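PDB 5IKJ: cryptic loci regulator 2 from Schizosaccharomyces pombe 972h-, which acts upstream of histone deacetylases to promote transcriptional silencing and is required for nucleosome positioning at heterochromatic loci and for the silencing function of the SHREC repressor complex. Local coordinates for residues A145-N150 against F169-H174; G245-I250 against H328-T333; I261-L266 against D530-Y535; I417-N420 against I424-F427; M465-K468 against Y473-C476. One frame throughout, in Å; residues are numbered along the deposited sequence.

Contact 1 (A145-N150 against F169-H174); sequences ASLPTN and FWLYGH
L171, next to the last residue of strand 168-172, meets L147 of the preceding loop through one branch each: CD1 of L171 lies 4.0 Å from CD1 of L147. The two side chains slide past one another in opposite directions. With CG of L171 anti to the backbone N (chi1 -172°), its branched end is carried across to the loop, where both leucines also touch L153 of strand 152-156. On the loop side, OG of S146 bonds to the carbonyl O of L147 at 3.1 Å. Y55 and F186, from helices 50-67 and 183-195, add to the surroundings of L171, making this a small apolar core between sheet and helices. At Y172 the contact passes to the backbone, which is hydrogen-bonded to Q152 of the adjoining strand. G173 then brings its CA to 3.7 Å from the carbonyl O of N150, an oxygen that accepts from NE1 of W27. A side chain at G173 would run into that oxygen, and its phi of 136° would also press it against the preceding carbonyl. Beyond the glycine, the H174 ring meets H189, a zinc ligand, edge to face. The arrangement is a loop packed on an edge strand of a three-stranded antiparallel sheet, beside the zinc site formed by H189, C204, C206 and C209.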
# COMPACT_ATOMS: atom_id res chain seq x y z
N ALA A 145 27.67 -2.54 -8.55
CA ALA A 145 28.92 -2.24 -9.24
C ALA A 145 30.09 -2.27 -8.28
O ALA A 145 31.20 -2.66 -8.65
CB ALA A 145 28.85 -0.87 -9.91
N SER A 146 29.86 -1.86 -7.03
CA SER A 146 30.93 -1.72 -6.05
C SER A 146 30.31 -1.65 -4.67
O SER A 146 29.19 -1.15 -4.50
CB SER A 146 31.77 -0.46 -6.32
OG SER A 146 32.65 -0.20 -5.24
N LEU A 147 31.04 -2.16 -3.68
CA LEU A 147 30.60 -2.02 -2.31
C LEU A 147 30.65 -0.54 -1.91
O LEU A 147 31.44 0.23 -2.45
CB LEU A 147 31.48 -2.83 -1.37
CG LEU A 147 31.27 -4.35 -1.38
CD1 LEU A 147 32.41 -5.03 -0.64
CD2 LEU A 147 29.93 -4.72 -0.76
N PRO A 148 29.80 -0.12 -0.96
CA PRO A 148 29.84 1.28 -0.53
C PRO A 148 31.24 1.65 -0.05
O PRO A 148 31.92 0.86 0.60
CB PRO A 148 28.82 1.33 0.61
CG PRO A 148 27.96 0.12 0.43
CD PRO A 148 28.82 -0.91 -0.21
N THR A 149 31.66 2.86 -0.41
CA THR A 149 32.99 3.34 -0.05
C THR A 149 33.31 3.04 1.40
O THR A 149 32.48 3.23 2.29
CB THR A 149 33.09 4.85 -0.31
OG1 THR A 149 32.96 5.11 -1.72
CG2 THR A 149 34.42 5.42 0.18
N ASN A 150 34.53 2.54 1.63
CA ASN A 150 35.11 2.26 2.94
C ASN A 150 34.55 1.00 3.60
O ASN A 150 34.83 0.77 4.78
CB ASN A 150 34.94 3.43 3.92
CG ASN A 150 35.89 4.58 3.62
OD1 ASN A 150 36.41 4.69 2.50
ND2 ASN A 150 36.15 5.41 4.61
N PHE A 169 30.79 -14.62 5.97
CA PHE A 169 31.31 -13.51 5.18
C PHE A 169 30.99 -12.21 5.92
O PHE A 169 29.83 -11.79 5.97
CB PHE A 169 30.72 -13.52 3.78
CG PHE A 169 31.01 -14.78 3.02
CD1 PHE A 169 32.22 -14.95 2.36
CD2 PHE A 169 30.08 -15.81 2.96
CE1 PHE A 169 32.49 -16.11 1.66
CE2 PHE A 169 30.34 -16.97 2.27
CZ PHE A 169 31.55 -17.12 1.62
N TRP A 170 32.02 -11.59 6.48
CA TRP A 170 31.87 -10.41 7.33
C TRP A 170 32.19 -9.14 6.54
O TRP A 170 33.17 -9.10 5.79
CB TRP A 170 32.77 -10.49 8.56
CG TRP A 170 32.34 -11.52 9.56
CD1 TRP A 170 31.44 -12.53 9.38
CD2 TRP A 170 32.79 -11.62 10.92
NE1 TRP A 170 31.30 -13.25 10.53
CE2 TRP A 170 32.12 -12.72 11.49
CE3 TRP A 170 33.69 -10.90 11.70
CZ2 TRP A 170 32.32 -13.11 12.82
CZ3 TRP A 170 33.90 -11.28 13.00
CH2 TRP A 170 33.22 -12.38 13.55
N LEU A 171 31.35 -8.12 6.71
CA LEU A 171 31.55 -6.82 6.08
C LEU A 171 31.79 -5.78 7.17
O LEU A 171 30.89 -5.48 7.95
CB LEU A 171 30.34 -6.44 5.23
CG LEU A 171 30.51 -5.19 4.36
CD1 LEU A 171 31.41 -5.48 3.17
CD2 LEU A 171 29.16 -4.67 3.90
N TYR A 172 33.01 -5.25 7.22
CA TYR A 172 33.35 -4.17 8.13
C TYR A 172 33.16 -2.82 7.44
O TYR A 172 33.07 -2.73 6.21
CB TYR A 172 34.79 -4.30 8.63
CG TYR A 172 34.99 -5.35 9.70
CD1 TYR A 172 35.18 -6.69 9.36
CD2 TYR A 172 35.01 -5.01 11.05
CE1 TYR A 172 35.38 -7.65 10.34
CE2 TYR A 172 35.20 -5.96 12.03
CZ TYR A 172 35.39 -7.28 11.67
OH TYR A 172 35.58 -8.24 12.64
N GLY A 173 33.12 -1.76 8.24
CA GLY A 173 32.94 -0.42 7.73
C GLY A 173 31.94 0.39 8.52
O GLY A 173 32.00 1.63 8.53
N HIS A 174 31.02 -0.28 9.20
CA HIS A 174 29.97 0.41 9.93
C HIS A 174 30.60 1.26 11.04
O HIS A 174 31.54 0.81 11.71
CB HIS A 174 28.98 -0.59 10.52
CG HIS A 174 27.73 0.04 11.06
ND1 HIS A 174 27.62 0.47 12.36
CD2 HIS A 174 26.54 0.30 10.47
CE1 HIS A 174 26.41 0.98 12.55
NE2 HIS A 174 25.74 0.89 11.42

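Contact 2 (G245-I250 against H328-T333); sequences GEVVWI and HSICQT
V247 and C331 touch each other and both rest against W312, whose indole stacks on the W249 ring. H315 and H324 also meet W249, each in an edge-to-face arrangement, and NE1 of W249 is hydrogen-bonded to the carbonyl O of H315. This aromatic cluster therefore adjoins the contact through W312, while the crossing itself is made by three aliphatic or sulfur-bearing side chains.

V247 supplies both methyls. CG1, placed anti to the backbone N (chi1 170°), approaches SG of C331 to 3.5 Å, and CB of V247 is almost as near to the same sulfur at 3.6 Å. The other branch, CG2, turns to CG2 of I330 at 3.9 Å, the two side chains meeting at a slant. The valine thus straddles the point where the helix gives out, one methyl to its last residue and the other to the first residue beyond it.

That point is held by a type I turn from I330 to T333. The carbonyl O of I330 accepts twice: from N of T333 at 3.0 Å, and from OG1 of T333 at 2.7 Å, the hydroxyl lying in the carbonyl plane on a lone pair. R518 of helix 518-522 touches V247, I330 and T333 alike.

The whole is a helix end packed on a strand: helix 325-330 turns into strand 333-340 of the large mixed sheet while leaning on strand 247-252 of the five-stranded antiparallel sheet.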
# COMPACT_ATOMS: atom_id res chain seq x y z
N GLY A 245 -11.13 -5.70 4.97
CA GLY A 245 -11.75 -5.15 6.15
C GLY A 245 -13.11 -4.53 5.94
O GLY A 245 -13.74 -4.11 6.92
N GLU A 246 -13.59 -4.46 4.70
CA GLU A 246 -14.89 -3.86 4.43
C GLU A 246 -16.02 -4.81 4.79
O GLU A 246 -15.89 -6.04 4.70
CB GLU A 246 -15.01 -3.46 2.96
CG GLU A 246 -14.06 -2.37 2.52
CD GLU A 246 -14.46 -1.77 1.19
OE1 GLU A 246 -14.54 -0.52 1.10
OE2 GLU A 246 -14.69 -2.53 0.23
N VAL A 247 -17.14 -4.23 5.21
CA VAL A 247 -18.37 -4.97 5.48
C VAL A 247 -19.24 -4.91 4.23
O VAL A 247 -19.53 -3.83 3.72
CB VAL A 247 -19.10 -4.39 6.70
CG1 VAL A 247 -20.49 -4.99 6.84
CG2 VAL A 247 -18.29 -4.62 7.96
N VAL A 248 -19.64 -6.08 3.73
CA VAL A 248 -20.32 -6.20 2.45
C VAL A 248 -21.53 -7.11 2.61
O VAL A 248 -21.77 -7.68 3.67
CB VAL A 248 -19.37 -6.74 1.35
CG1 VAL A 248 -18.10 -5.90 1.27
CG2 VAL A 248 -19.03 -8.21 1.60
N TRP A 249 -22.30 -7.23 1.53
CA TRP A 249 -23.38 -8.21 1.42
C TRP A 249 -22.93 -9.35 0.53
O TRP A 249 -22.43 -9.12 -0.58
CB TRP A 249 -24.65 -7.58 0.85
CG TRP A 249 -25.40 -6.71 1.80
CD1 TRP A 249 -25.58 -5.36 1.71
CD2 TRP A 249 -26.09 -7.13 2.99
NE1 TRP A 249 -26.33 -4.91 2.77
CE2 TRP A 249 -26.66 -5.98 3.57
CE3 TRP A 249 -26.28 -8.36 3.62
CZ2 TRP A 249 -27.40 -6.02 4.75
CZ3 TRP A 249 -27.02 -8.41 4.79
CH2 TRP A 249 -27.57 -7.24 5.34
N ILE A 250 -23.09 -10.58 1.02
CA ILE A 250 -22.81 -11.78 0.24
C ILE A 250 -24.12 -12.34 -0.27
O ILE A 250 -25.13 -12.35 0.44
CB ILE A 250 -22.04 -12.81 1.08
CG1 ILE A 250 -20.60 -12.35 1.32
CG2 ILE A 250 -22.07 -14.18 0.42
CD1 ILE A 250 -19.82 -12.06 0.06
N HIS A 328 -24.20 -4.15 12.01
CA HIS A 328 -24.69 -2.82 12.34
C HIS A 328 -23.70 -2.08 13.23
O HIS A 328 -23.49 -0.87 13.07
CB HIS A 328 -26.05 -2.92 13.02
CG HIS A 328 -26.58 -1.61 13.52
ND1 HIS A 328 -27.22 -0.70 12.70
CD2 HIS A 328 -26.56 -1.06 14.75
CE1 HIS A 328 -27.57 0.35 13.41
NE2 HIS A 328 -27.18 0.17 14.66
N SER A 329 -23.08 -2.79 14.18
CA SER A 329 -22.17 -2.14 15.11
C SER A 329 -20.89 -1.70 14.42
O SER A 329 -20.36 -0.62 14.71
CB SER A 329 -21.86 -3.09 16.27
OG SER A 329 -21.10 -2.44 17.28
N ILE A 330 -20.36 -2.52 13.51
CA ILE A 330 -19.11 -2.19 12.84
C ILE A 330 -19.32 -1.02 11.89
O ILE A 330 -18.46 -0.13 11.79
CB ILE A 330 -18.57 -3.43 12.09
CG1 ILE A 330 -18.31 -4.57 13.08
CG2 ILE A 330 -17.28 -3.08 11.36
CD1 ILE A 330 -18.08 -5.91 12.41
N CYS A 331 -20.44 -0.98 11.19
CA CYS A 331 -20.70 0.03 10.18
C CYS A 331 -21.11 1.37 10.77
O CYS A 331 -21.53 2.26 10.02
CB CYS A 331 -21.77 -0.46 9.20
SG CYS A 331 -21.23 -1.91 8.26
N GLN A 332 -21.01 1.53 12.09
CA GLN A 332 -21.14 2.83 12.73
C GLN A 332 -19.80 3.40 13.18
O GLN A 332 -19.76 4.51 13.70
CB GLN A 332 -22.08 2.73 13.94
CG GLN A 332 -23.53 2.49 13.58
CD GLN A 332 -24.48 2.91 14.69
OE1 GLN A 332 -24.16 2.79 15.87
NE2 GLN A 332 -25.65 3.41 14.32
N THR A 333 -18.71 2.66 12.98
CA THR A 333 -17.41 3.08 13.46
C THR A 333 -16.59 3.71 12.34
O THR A 333 -16.97 3.71 11.17
CB THR A 333 -16.64 1.89 14.05
OG1 THR A 333 -16.36 0.94 13.01
CG2 THR A 333 -17.43 1.22 15.16

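Contact 3 (I261-L266 against D530-Y535)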
# COMPACT_ATOMS: atom_id res chain seq x y z
N ILE A 261 -14.67 -8.69 4.40
CA ILE A 261 -13.54 -9.16 3.61
C ILE A 261 -12.35 -9.38 4.54
O ILE A 261 -11.88 -8.44 5.20
CB ILE A 261 -13.19 -8.16 2.50
CG1 ILE A 261 -14.43 -7.80 1.67
CG2 ILE A 261 -12.09 -8.72 1.59
CD1 ILE A 261 -14.99 -8.93 0.81
N VAL A 262 -11.88 -10.62 4.63
CA VAL A 262 -10.70 -10.96 5.41
C VAL A 262 -9.44 -11.06 4.56
O VAL A 262 -8.35 -10.72 5.02
CB VAL A 262 -10.95 -12.28 6.18
CG1 VAL A 262 -9.73 -12.63 7.02
CG2 VAL A 262 -12.20 -12.17 7.03
N ALA A 263 -9.55 -11.53 3.33
CA ALA A 263 -8.39 -11.78 2.48
C ALA A 263 -8.86 -11.75 1.04
O ALA A 263 -10.06 -11.74 0.75
CB ALA A 263 -7.73 -13.13 2.82
N ARG A 264 -7.90 -11.72 0.13
CA ARG A 264 -8.19 -11.68 -1.30
C ARG A 264 -6.89 -11.99 -2.02
O ARG A 264 -5.80 -11.75 -1.48
CB ARG A 264 -8.74 -10.32 -1.74
CG ARG A 264 -7.68 -9.23 -1.78
CD ARG A 264 -8.28 -7.84 -1.80
NE ARG A 264 -7.23 -6.83 -1.84
CZ ARG A 264 -7.45 -5.52 -1.89
NH1 ARG A 264 -8.69 -5.05 -1.91
NH2 ARG A 264 -6.43 -4.68 -1.93
N ASN A 265 -7.00 -12.53 -3.23
CA ASN A 265 -5.82 -12.90 -4.00
C ASN A 265 -6.12 -12.69 -5.47
O ASN A 265 -7.26 -12.82 -5.92
CB ASN A 265 -5.41 -14.35 -3.74
CG ASN A 265 -6.49 -15.34 -4.12
OD1 ASN A 265 -7.36 -15.67 -3.32
ND2 ASN A 265 -6.45 -15.81 -5.36
N LEU A 266 -5.07 -12.36 -6.23
CA LEU A 266 -5.20 -12.21 -7.66
C LEU A 266 -5.33 -13.58 -8.32
O LEU A 266 -4.71 -14.56 -7.88
CB LEU A 266 -4.00 -11.46 -8.23
CG LEU A 266 -3.91 -9.98 -7.85
CD1 LEU A 266 -2.54 -9.42 -8.18
CD2 LEU A 266 -5.00 -9.17 -8.54
N ASP A 530 -7.15 -19.13 13.26
CA ASP A 530 -6.01 -19.51 12.44
C ASP A 530 -6.37 -20.58 11.41
O ASP A 530 -5.67 -20.70 10.40
CB ASP A 530 -4.86 -20.01 13.32
CG ASP A 530 -3.99 -18.88 13.83
OD1 ASP A 530 -3.93 -17.82 13.17
OD2 ASP A 530 -3.35 -19.05 14.89
N ASP A 531 -7.43 -21.36 11.64
CA ASP A 531 -7.81 -22.38 10.66
C ASP A 531 -8.22 -21.75 9.33
O ASP A 531 -8.01 -22.35 8.27
CB ASP A 531 -8.94 -23.24 11.21
CG ASP A 531 -10.17 -22.42 11.56
OD1 ASP A 531 -10.01 -21.23 11.88
OD2 ASP A 531 -11.29 -22.97 11.52
N PHE A 532 -8.81 -20.55 9.38
CA PHE A 532 -9.18 -19.82 8.18
C PHE A 532 -8.07 -19.86 7.13
O PHE A 532 -8.32 -20.15 5.95
CB PHE A 532 -9.49 -18.37 8.55
CG PHE A 532 -9.99 -17.53 7.40
CD1 PHE A 532 -9.11 -16.86 6.58
CD2 PHE A 532 -11.35 -17.41 7.17
CE1 PHE A 532 -9.57 -16.08 5.53
CE2 PHE A 532 -11.82 -16.63 6.12
CZ PHE A 532 -10.93 -15.97 5.30
N TYR A 533 -6.84 -19.59 7.54
CA TYR A 533 -5.73 -19.49 6.61
C TYR A 533 -5.21 -20.86 6.17
O TYR A 533 -4.61 -20.96 5.10
CB TYR A 533 -4.62 -18.65 7.23
CG TYR A 533 -5.09 -17.26 7.59
CD1 TYR A 533 -5.08 -16.24 6.64
CD2 TYR A 533 -5.58 -16.98 8.85
CE1 TYR A 533 -5.53 -14.98 6.96
CE2 TYR A 533 -6.03 -15.72 9.18
CZ TYR A 533 -6.01 -14.72 8.23
OH TYR A 533 -6.45 -13.46 8.55
N GLU A 534 -5.56 -21.89 6.92
CA GLU A 534 -5.23 -23.25 6.53
C GLU A 534 -6.20 -23.56 5.39
O GLU A 534 -5.78 -23.94 4.30
CB GLU A 534 -5.41 -24.22 7.69
CG GLU A 534 -5.24 -25.68 7.30
CD GLU A 534 -4.75 -26.55 8.44
OE1 GLU A 534 -4.99 -26.20 9.61
OE2 GLU A 534 -4.11 -27.58 8.15
N TYR A 535 -7.50 -23.38 5.64
CA TYR A 535 -8.51 -23.58 4.60
C TYR A 535 -8.20 -22.75 3.36
O TYR A 535 -8.21 -23.26 2.24
CB TYR A 535 -9.89 -23.21 5.15
CG TYR A 535 -10.40 -24.12 6.24
CD1 TYR A 535 -10.69 -25.46 5.99
CD2 TYR A 535 -10.61 -23.64 7.53
CE1 TYR A 535 -11.16 -26.29 6.99
CE2 TYR A 535 -11.09 -24.46 8.53
CZ TYR A 535 -11.36 -25.79 8.25
OH TYR A 535 -11.82 -26.61 9.25
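V262 and F532 form a buried apolar contact of helix on sheet, with helix 531-540 lying against strand 255-266 of the five-stranded antiparallel sheet. The strand carries a classic beta bulge here: V262 and A263 both pair with H291, and both direct their side chains to the helix. The short strand and helix segments run nearly the same way, 26° apart, with their axes 10.7 Å from each other at closest approach.

F532 reaches over with CG anti to the backbone N (chi1 -175°). Its ring end takes V262, CZ standing 3.8 Å from CB of V262, while CB of A263 meets the ring edge at CE1. Y300 and F302 of strand 300-304 meet the phenylalanine ring as well, the former edge to face. A serine here would probably take away the ring that V262 and A263 pack against, leaving V262 with Y533 alone of the two aromatic partners and opening a gap between bulge and helix. Another protein chain packs against A263 and Y533.

Y533 takes part at a slant, its OH 3.7 Å from CG1 of V262, while CD1 of F532 sits 3.9 Å above the centre of the tyrosine ring.

Contact 4 (I417-N420 against I424-F427)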
# COMPACT_ATOMS: atom_id res chain seq x y z
N ILE A 417 -5.21 13.16 3.20
CA ILE A 417 -6.09 12.95 4.34
C ILE A 417 -5.28 13.26 5.59
O ILE A 417 -4.23 12.66 5.81
CB ILE A 417 -6.64 11.51 4.40
CG1 ILE A 417 -7.55 11.25 3.19
CG2 ILE A 417 -7.40 11.26 5.70
CD1 ILE A 417 -7.98 9.80 3.04
N TYR A 418 -5.77 14.20 6.40
CA TYR A 418 -4.99 14.67 7.53
C TYR A 418 -5.91 15.20 8.61
O TYR A 418 -7.07 15.56 8.36
CB TYR A 418 -4.00 15.76 7.11
CG TYR A 418 -4.65 17.00 6.53
CD1 TYR A 418 -4.93 17.10 5.18
CD2 TYR A 418 -4.97 18.09 7.34
CE1 TYR A 418 -5.52 18.23 4.65
CE2 TYR A 418 -5.56 19.22 6.82
CZ TYR A 418 -5.83 19.29 5.47
OH TYR A 418 -6.42 20.42 4.95
N VAL A 419 -5.38 15.25 9.83
CA VAL A 419 -6.04 15.86 10.97
C VAL A 419 -5.45 17.25 11.15
O VAL A 419 -4.25 17.39 11.44
CB VAL A 419 -5.86 15.02 12.24
CG1 VAL A 419 -6.56 15.67 13.43
CG2 VAL A 419 -6.39 13.61 12.02
N ASN A 420 -6.27 18.28 10.97
CA ASN A 420 -5.78 19.65 11.08
C ASN A 420 -5.51 19.97 12.55
O ASN A 420 -5.58 19.10 13.43
CB ASN A 420 -6.78 20.62 10.44
CG ASN A 420 -8.10 20.69 11.19
OD1 ASN A 420 -8.22 20.22 12.32
ND2 ASN A 420 -9.10 21.29 10.55
N ILE A 424 -9.65 18.01 13.41
CA ILE A 424 -10.70 17.61 12.48
C ILE A 424 -10.06 16.84 11.32
O ILE A 424 -9.04 17.28 10.77
CB ILE A 424 -11.49 18.83 11.97
CG1 ILE A 424 -12.22 19.49 13.14
CG2 ILE A 424 -12.47 18.42 10.87
CD1 ILE A 424 -12.96 20.76 12.79
N VAL A 425 -10.66 15.71 10.97
CA VAL A 425 -10.20 14.94 9.81
C VAL A 425 -10.64 15.66 8.54
O VAL A 425 -11.83 15.92 8.34
CB VAL A 425 -10.76 13.51 9.86
CG1 VAL A 425 -10.32 12.71 8.63
CG2 VAL A 425 -10.32 12.80 11.14
N CYS A 426 -9.68 15.98 7.68
CA CYS A 426 -9.95 16.72 6.45
C CYS A 426 -9.57 15.89 5.24
O CYS A 426 -8.53 15.22 5.23
CB CYS A 426 -9.17 18.04 6.42
SG CYS A 426 -9.47 19.12 7.83
N PHE A 427 -10.42 15.94 4.22
CA PHE A 427 -10.14 15.37 2.91
C PHE A 427 -9.82 16.50 1.94
O PHE A 427 -10.62 17.43 1.78
CB PHE A 427 -11.33 14.56 2.39
CG PHE A 427 -11.42 13.17 2.94
CD1 PHE A 427 -11.43 12.94 4.30
CD2 PHE A 427 -11.53 12.09 2.08
CE1 PHE A 427 -11.53 11.66 4.81
CE2 PHE A 427 -11.63 10.80 2.58
CZ PHE A 427 -11.63 10.59 3.94
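Y418 and N420 both place CG between the backbone N and the carbonyl carbon (chi1 61° and 66°), and from that crowded position each folds over the partner strand. The Y418 ring comes to lie over C426, whose CB touches one face, 3.7 Å from CZ and offset toward the rim, in a CH-pi contact. N420 turns its amide to the first residue after the turn: OD1 accepts from N of I424 at 2.8 Å, the donor standing well above the carbonyl plane, while ND2 of N420 lies 3.5 Å from SG of C426. Without the side-chain amide, as with an alanine here, the I424 N-H would probably lose this acceptor and the turn would be freer to shift.

Between the strands, the hydrogen-bonded pair Y418 and C426 exchanges two bonds, the shorter being N of C426 to O of Y418 at 2.7 Å. N of N420 adds a third backbone bond, to O of I424 at 3.0 Å. The non-hydrogen-bonded pairs flank it: CG2 of V419 meets CG2 of V425 at 4.1 Å, and CG1 of I417 rests over the centre of the F427 ring.

This antiparallel hairpin of strands 411-419 and 425-436 is continued outward by strand 377-384, paired with I417 through F379, and by strand 482-487, paired with F427 through C486. Near the turn, V425 is hydrogen-bonded through its backbone to another protein chain.

Contact 5 (M465-K468 against Y473-C476); sequences MVSK and YFRC
V466 and S467 both meet the F474 ring at its edge. CG1 of V466, lying in the plane of the ring, is 3.7 Å from CZ and equally far from CE2 of F474, and the two side chains cross at about a right angle. OG of S467 comes in farther round the same rim, 3.8 Å from CD2 of F474. Valine and serine, neighbours on the helix, thus follow the ring margin from its tip toward its base.

Torsions set up this sharing. In V466 the touching methyl is anti to the backbone N (chi1 173°), which sends it out from the helix to the ring. In S467, OG is beside the backbone N (chi1 -67°) and bonds to the carbonyl O of L463, one helical turn back; the hydroxyl therefore spends its polarity on its own helix while meeting the phenylalanine by plain packing.

The unit is a helix followed through a short connection by a strand, helix 461-469 folding back onto strand 472-476 within a sequence family of the SH3 clan. OG of S470, just past the helix, is hydrogen-bonded to the carbonyl O of V466.

Farther out, the strand is fixed by antiparallel pairing with strand 425-436, Y473 bonding to I435 and R475 to T433 through their backbones. W432 and Q434 of that strand touch the F474 side chain. V466 also packs on E497, P498 and W499, and M465 turns to I280 and F284 of helix 278-285.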
# COMPACT_ATOMS: atom_id res chain seq x y z
N MET A 465 -9.12 3.84 -17.30
CA MET A 465 -9.65 2.52 -17.60
C MET A 465 -11.17 2.52 -17.61
O MET A 465 -11.79 1.88 -18.47
CB MET A 465 -9.11 1.51 -16.58
CG MET A 465 -7.62 1.23 -16.72
SD MET A 465 -7.18 0.40 -18.26
CE MET A 465 -8.10 -1.13 -18.11
N VAL A 466 -11.79 3.23 -16.66
CA VAL A 466 -13.25 3.35 -16.67
C VAL A 466 -13.72 3.96 -17.99
O VAL A 466 -14.79 3.61 -18.50
CB VAL A 466 -13.72 4.19 -15.47
CG1 VAL A 466 -15.22 4.49 -15.56
CG2 VAL A 466 -13.42 3.46 -14.17
N SER A 467 -12.93 4.88 -18.56
CA SER A 467 -13.31 5.50 -19.82
C SER A 467 -13.22 4.51 -20.97
O SER A 467 -14.11 4.47 -21.83
CB SER A 467 -12.43 6.72 -20.09
OG SER A 467 -12.68 7.75 -19.14
N LYS A 468 -12.16 3.70 -21.01
CA LYS A 468 -12.02 2.71 -22.06
C LYS A 468 -13.10 1.64 -21.98
O LYS A 468 -13.52 1.10 -23.01
CB LYS A 468 -10.64 2.05 -21.99
CG LYS A 468 -9.47 3.01 -22.18
CD LYS A 468 -8.16 2.42 -21.69
CE LYS A 468 -7.81 1.12 -22.41
NZ LYS A 468 -6.54 0.53 -21.91
N TYR A 473 -17.52 9.76 -19.25
CA TYR A 473 -16.53 10.80 -19.46
C TYR A 473 -16.40 11.63 -18.19
O TYR A 473 -17.40 11.90 -17.52
CB TYR A 473 -16.94 11.67 -20.66
CG TYR A 473 -16.03 12.83 -20.98
CD1 TYR A 473 -14.75 12.62 -21.48
CD2 TYR A 473 -16.46 14.14 -20.81
CE1 TYR A 473 -13.92 13.69 -21.79
CE2 TYR A 473 -15.65 15.21 -21.12
CZ TYR A 473 -14.38 14.98 -21.61
OH TYR A 473 -13.56 16.04 -21.91
N PHE A 474 -15.18 12.03 -17.86
CA PHE A 474 -14.89 12.71 -16.60
C PHE A 474 -14.25 14.07 -16.86
O PHE A 474 -13.37 14.19 -17.72
CB PHE A 474 -13.98 11.86 -15.71
CG PHE A 474 -14.56 10.51 -15.36
CD1 PHE A 474 -15.50 10.39 -14.36
CD2 PHE A 474 -14.15 9.37 -16.04
CE1 PHE A 474 -16.03 9.16 -14.03
CE2 PHE A 474 -14.68 8.14 -15.72
CZ PHE A 474 -15.62 8.03 -14.71
N ARG A 475 -14.69 15.07 -16.11
CA ARG A 475 -14.18 16.43 -16.22
C ARG A 475 -13.98 17.02 -14.84
O ARG A 475 -14.80 16.83 -13.94
CB ARG A 475 -15.13 17.34 -17.02
CG ARG A 475 -14.83 17.42 -18.50
CD ARG A 475 -15.56 18.59 -19.15
NE ARG A 475 -16.95 18.71 -18.71
CZ ARG A 475 -17.37 19.52 -17.74
NH1 ARG A 475 -16.53 20.31 -17.09
NH2 ARG A 475 -18.66 19.54 -17.42
N CYS A 476 -12.87 17.75 -14.67
CA CYS A 476 -12.63 18.50 -13.45
C CYS A 476 -13.42 19.80 -13.48
O CYS A 476 -13.48 20.49 -14.50
CB CYS A 476 -11.14 18.79 -13.29
SG CYS A 476 -10.68 19.46 -11.67

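In the fold
From the N terminus, contact 1 closes a short loop first, tying a loop to the edge of the three-stranded sheet beside the zinc site, with its centre 42 to 52 Å from those of the others. Contact 2 opens at strand 247-252 and contact 3 on the next strand, 255-266; contact 2 closes at residues 328-333 and contact 3 only at helix 531-540, so the two cross. They touch directly, N of G245 lying 2.9 Å from O of I261. Contacts 4 and 5 fall successively within the long loop that contact 3 completes: contact 4 joins two strands of the large mixed sheet and contact 5 packs a helix on another, strands 425-436 and 472-476 being neighbours.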